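Local coordinates for protein 2-keto acid:ferredoxin oxidoreductase subunit alpha (Pyrococcus furiosus, PDB 4WBX) that probably converts 2-oxoglutarate, coenzyme A and oxidised ferredoxin to succinyl-CoA, carbon dioxide and reduced ferredoxin, as the alpha subunit of a multi-subunit oxidoreductase, at residues 37-42 with 58-63. Sequence-based numbering, arbitrary orientation.
Sequences GCRFYA and LYMPLV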
ATOM      1  N   GLY A  37     -24.010  -1.011  18.034  1.00 57.78           N
ATOM      2  CA  GLY A  37     -24.012   0.420  17.770  1.00 58.40           C
ATOM      3  C   GLY A  37     -23.191   0.821  16.558  1.00 59.42           C
ATOM      4  O   GLY A  37     -23.144   1.995  16.175  1.00 60.73           O
ATOM      5  N   CYS A  38     -22.535  -0.161  15.954  1.00 57.34           N
ATOM      6  CA  CYS A  38     -21.708   0.069  14.783  1.00 52.69           C
ATOM      7  C   CYS A  38     -22.494   0.554  13.579  1.00 55.69           C
ATOM      8  O   CYS A  38     -23.343  -0.157  13.052  1.00 53.15           O
ATOM      9  CB  CYS A  38     -20.970  -1.207  14.407  1.00 52.61           C
ATOM     10  SG  CYS A  38     -20.208  -1.086  12.800  1.00 50.39           S
ATOM     11  N   ARG A  39     -22.175   1.767  13.138  1.00 59.16           N
ATOM     12  CA  ARG A  39     -22.774   2.343  11.947  1.00 53.27           C
ATOM     13  C   ARG A  39     -21.737   2.695  10.905  1.00 51.92           C
ATOM     14  O   ARG A  39     -22.001   3.499  10.016  1.00 56.25           O
ATOM     15  CB  ARG A  39     -23.575   3.579  12.309  1.00 54.57           C
ATOM     16  CG  ARG A  39     -24.654   3.269  13.313  1.00 59.91           C
ATOM     17  CD  ARG A  39     -25.718   2.402  12.680  1.00 65.50           C
ATOM     18  NE  ARG A  39     -26.766   2.065  13.631  1.00 67.82           N
ATOM     19  CZ  ARG A  39     -26.686   1.072  14.507  1.00 64.48           C
ATOM     20  NH1 ARG A  39     -25.593   0.318  14.560  1.00 58.08           N
ATOM     21  NH2 ARG A  39     -27.698   0.840  15.334  1.00 69.56           N
ATOM     22  N   PHE A  40     -20.555   2.109  11.030  1.00 49.41           N
ATOM     23  CA  PHE A  40     -19.546   2.199   9.984  1.00 49.50           C
ATOM     24  C   PHE A  40     -18.894   0.835   9.794  1.00 55.32           C
ATOM     25  O   PHE A  40     -18.362   0.235  10.735  1.00 53.60           O
ATOM     26  CB  PHE A  40     -18.489   3.234  10.313  1.00 46.93           C
ATOM     27  CG  PHE A  40     -17.536   3.515   9.177  1.00 51.31           C
ATOM     28  CD1 PHE A  40     -17.785   4.555   8.286  1.00 50.51           C
ATOM     29  CD2 PHE A  40     -16.390   2.751   9.003  1.00 44.55           C
ATOM     30  CE1 PHE A  40     -16.927   4.820   7.251  1.00 47.97           C
ATOM     31  CE2 PHE A  40     -15.542   3.006   7.967  1.00 46.64           C
ATOM     32  CZ  PHE A  40     -15.804   4.043   7.087  1.00 48.39           C
ATOM     33  N   TYR A  41     -18.954   0.332   8.572  1.00 53.37           N
ATOM     34  CA  TYR A  41     -18.261  -0.897   8.239  1.00 55.21           C
ATOM     35  C   TYR A  41     -17.448  -0.596   7.000  1.00 54.11           C
ATOM     36  O   TYR A  41     -17.970   0.004   6.065  1.00 53.64           O
ATOM     37  CB  TYR A  41     -19.247  -2.049   7.995  1.00 48.43           C
ATOM     38  CG  TYR A  41     -18.589  -3.327   7.533  1.00 52.64           C
ATOM     39  CD1 TYR A  41     -18.309  -4.336   8.425  1.00 46.33           C
ATOM     40  CD2 TYR A  41     -18.249  -3.526   6.194  1.00 58.41           C
ATOM     41  CE1 TYR A  41     -17.697  -5.497   8.010  1.00 53.27           C
ATOM     42  CE2 TYR A  41     -17.639  -4.698   5.770  1.00 53.55           C
ATOM     43  CZ  TYR A  41     -17.368  -5.675   6.690  1.00 51.86           C
ATOM     44  OH  TYR A  41     -16.768  -6.848   6.306  1.00 56.63           O
ATOM     45  N   ALA A  42     -16.179  -0.983   6.988  1.00 46.56           N
ATOM     46  CA  ALA A  42     -15.370  -0.771   5.805  1.00 50.57           C
ATOM     47  C   ALA A  42     -14.628  -2.043   5.468  1.00 55.17           C
ATOM     48  O   ALA A  42     -13.858  -2.550   6.274  1.00 58.58           O
ATOM     49  CB  ALA A  42     -14.402   0.391   6.008  1.00 50.71           C
ATOM     50  N   LEU A  58     -26.437  -5.213   3.155  1.00 64.57           N
ATOM     51  CA  LEU A  58     -27.870  -5.358   3.166  1.00 68.70           C
ATOM     52  C   LEU A  58     -28.522  -4.579   4.309  1.00 69.67           C
ATOM     53  O   LEU A  58     -29.470  -3.821   4.094  1.00 68.75           O
ATOM     54  CB  LEU A  58     -28.218  -6.838   3.269  1.00 73.18           C
ATOM     55  CG  LEU A  58     -29.668  -7.228   3.075  1.00 69.28           C
ATOM     56  CD1 LEU A  58     -30.070  -6.865   1.675  1.00 62.74           C
ATOM     57  CD2 LEU A  58     -29.774  -8.717   3.325  1.00 73.20           C
ATOM     58  N   TYR A  59     -27.998  -4.767   5.521  1.00 69.26           N
ATOM     59  CA  TYR A  59     -28.619  -4.247   6.742  1.00 68.76           C
ATOM     60  C   TYR A  59     -28.293  -2.774   7.060  1.00 68.73           C
ATOM     61  O   TYR A  59     -29.172  -1.998   7.461  1.00 68.93           O
ATOM     62  CB  TYR A  59     -28.198  -5.113   7.934  1.00 67.46           C
ATOM     63  CG  TYR A  59     -28.629  -6.563   7.861  1.00 72.38           C
ATOM     64  CD1 TYR A  59     -29.709  -6.952   7.074  1.00 74.67           C
ATOM     65  CD2 TYR A  59     -27.966  -7.549   8.594  1.00 70.71           C
ATOM     66  CE1 TYR A  59     -30.110  -8.280   7.007  1.00 72.07           C
ATOM     67  CE2 TYR A  59     -28.371  -8.888   8.536  1.00 73.60           C
ATOM     68  CZ  TYR A  59     -29.447  -9.241   7.738  1.00 70.45           C
ATOM     69  OH  TYR A  59     -29.865 -10.552   7.651  1.00 69.57           O
ATOM     70  N   MET A  60     -27.030  -2.400   6.893  1.00 67.23           N
ATOM     71  CA  MET A  60     -26.532  -1.096   7.347  1.00 69.66           C
ATOM     72  C   MET A  60     -27.214   0.149   6.722  1.00 72.64           C
ATOM     73  O   MET A  60     -27.378   1.161   7.412  1.00 70.72           O
ATOM     74  CB  MET A  60     -25.025  -1.013   7.106  1.00 63.14           C
ATOM     75  CG  MET A  60     -24.335   0.073   7.884  1.00 65.22           C
ATOM     76  SD  MET A  60     -24.243  -0.274   9.646  1.00 63.38           S
ATOM     77  CE  MET A  60     -22.568  -0.921   9.765  1.00 57.59           C
ATOM     78  N   PRO A  61     -27.600   0.099   5.426  1.00 73.51           N
ATOM     79  CA  PRO A  61     -28.316   1.279   4.914  1.00 70.99           C
ATOM     80  C   PRO A  61     -29.678   1.476   5.570  1.00 71.96           C
ATOM     81  O   PRO A  61     -30.199   2.591   5.591  1.00 68.82           O
ATOM     82  CB  PRO A  61     -28.480   0.971   3.424  1.00 65.69           C
ATOM     83  CG  PRO A  61     -27.391   0.015   3.113  1.00 65.07           C
ATOM     84  CD  PRO A  61     -27.277  -0.840   4.335  1.00 70.48           C
ATOM     85  N   LEU A  62     -30.238   0.399   6.110  1.00 71.02           N
ATOM     86  CA  LEU A  62     -31.560   0.446   6.710  1.00 68.59           C
ATOM     87  C   LEU A  62     -31.506   0.754   8.191  1.00 71.19           C
ATOM     88  O   LEU A  62     -32.508   0.629   8.892  1.00 73.33           O
ATOM     89  CB  LEU A  62     -32.288  -0.877   6.490  1.00 73.18           C
ATOM     90  CG  LEU A  62     -32.509  -1.260   5.031  1.00 73.98           C
ATOM     91  CD1 LEU A  62     -33.194  -2.612   4.931  1.00 73.51           C
ATOM     92  CD2 LEU A  62     -33.317  -0.182   4.322  1.00 75.38           C
ATOM     93  N   VAL A  63     -30.332   1.139   8.676  1.00 75.47           N
ATOM     94  CA  VAL A  63     -30.207   1.561  10.068  1.00 72.29           C
ATOM     95  C   VAL A  63     -29.518   2.941  10.105  1.00 68.45           C
ATOM     96  O   VAL A  63     -29.161   3.442  11.167  1.00 71.15           O
ATOM     97  CB  VAL A  63     -29.456   0.484  10.913  1.00 69.44           C
ATOM     98  CG1 VAL A  63     -28.070   0.184  10.352  1.00 66.83           C
ATOM     99  CG2 VAL A  63     -29.426   0.834  12.399  1.00 69.76           C
TER
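In the beta-alpha-beta unit of strand 40-43, helix 50-59 and strand 66-69, Met60 and Val63, in and just after the 3-10 segment 60-62 at the helix end, pack on residues 38-41 around the start of the first strand. The Met60 chain, bent at chi2 (71°) and chi3, carries its thioether to the backbone of 37-42. Its CE lies 3.8 Å from Cys38 SG and 3.9 Å from Tyr41 CB, both on the same side of the methyl, and 3.5 Å from Cys38 O, while Met60 SD is 3.8 Å from Arg39 CA. The second meeting point is the guanidinium of Arg39, over one face of which lies Val63 CG2, 3.2 Å from Arg39 NE and 3.4 Å from Arg39 NH2; the side chains cross at about a right angle. A bend at chi2 (-68°) turns the arginine back along its backbone, and Arg39 NH1 donates a hydrogen bond to Ile34 O in helix 25-36 and a weak one to Cys38 O (2.7 Å, 148° at the hydrogen). With the guanidinium gone, as in an alanine here, Val63 CG2 would probably lose its cover, and Ile34 O and Cys38 O this donor. Around the contact, Arg39 and Tyr41 pair through their backbones with strand 66-69, Met60 touches Val67 of that strand, and the Tyr41 side chain packs against Ile52, Phe53 and Met56 of helix 50-59.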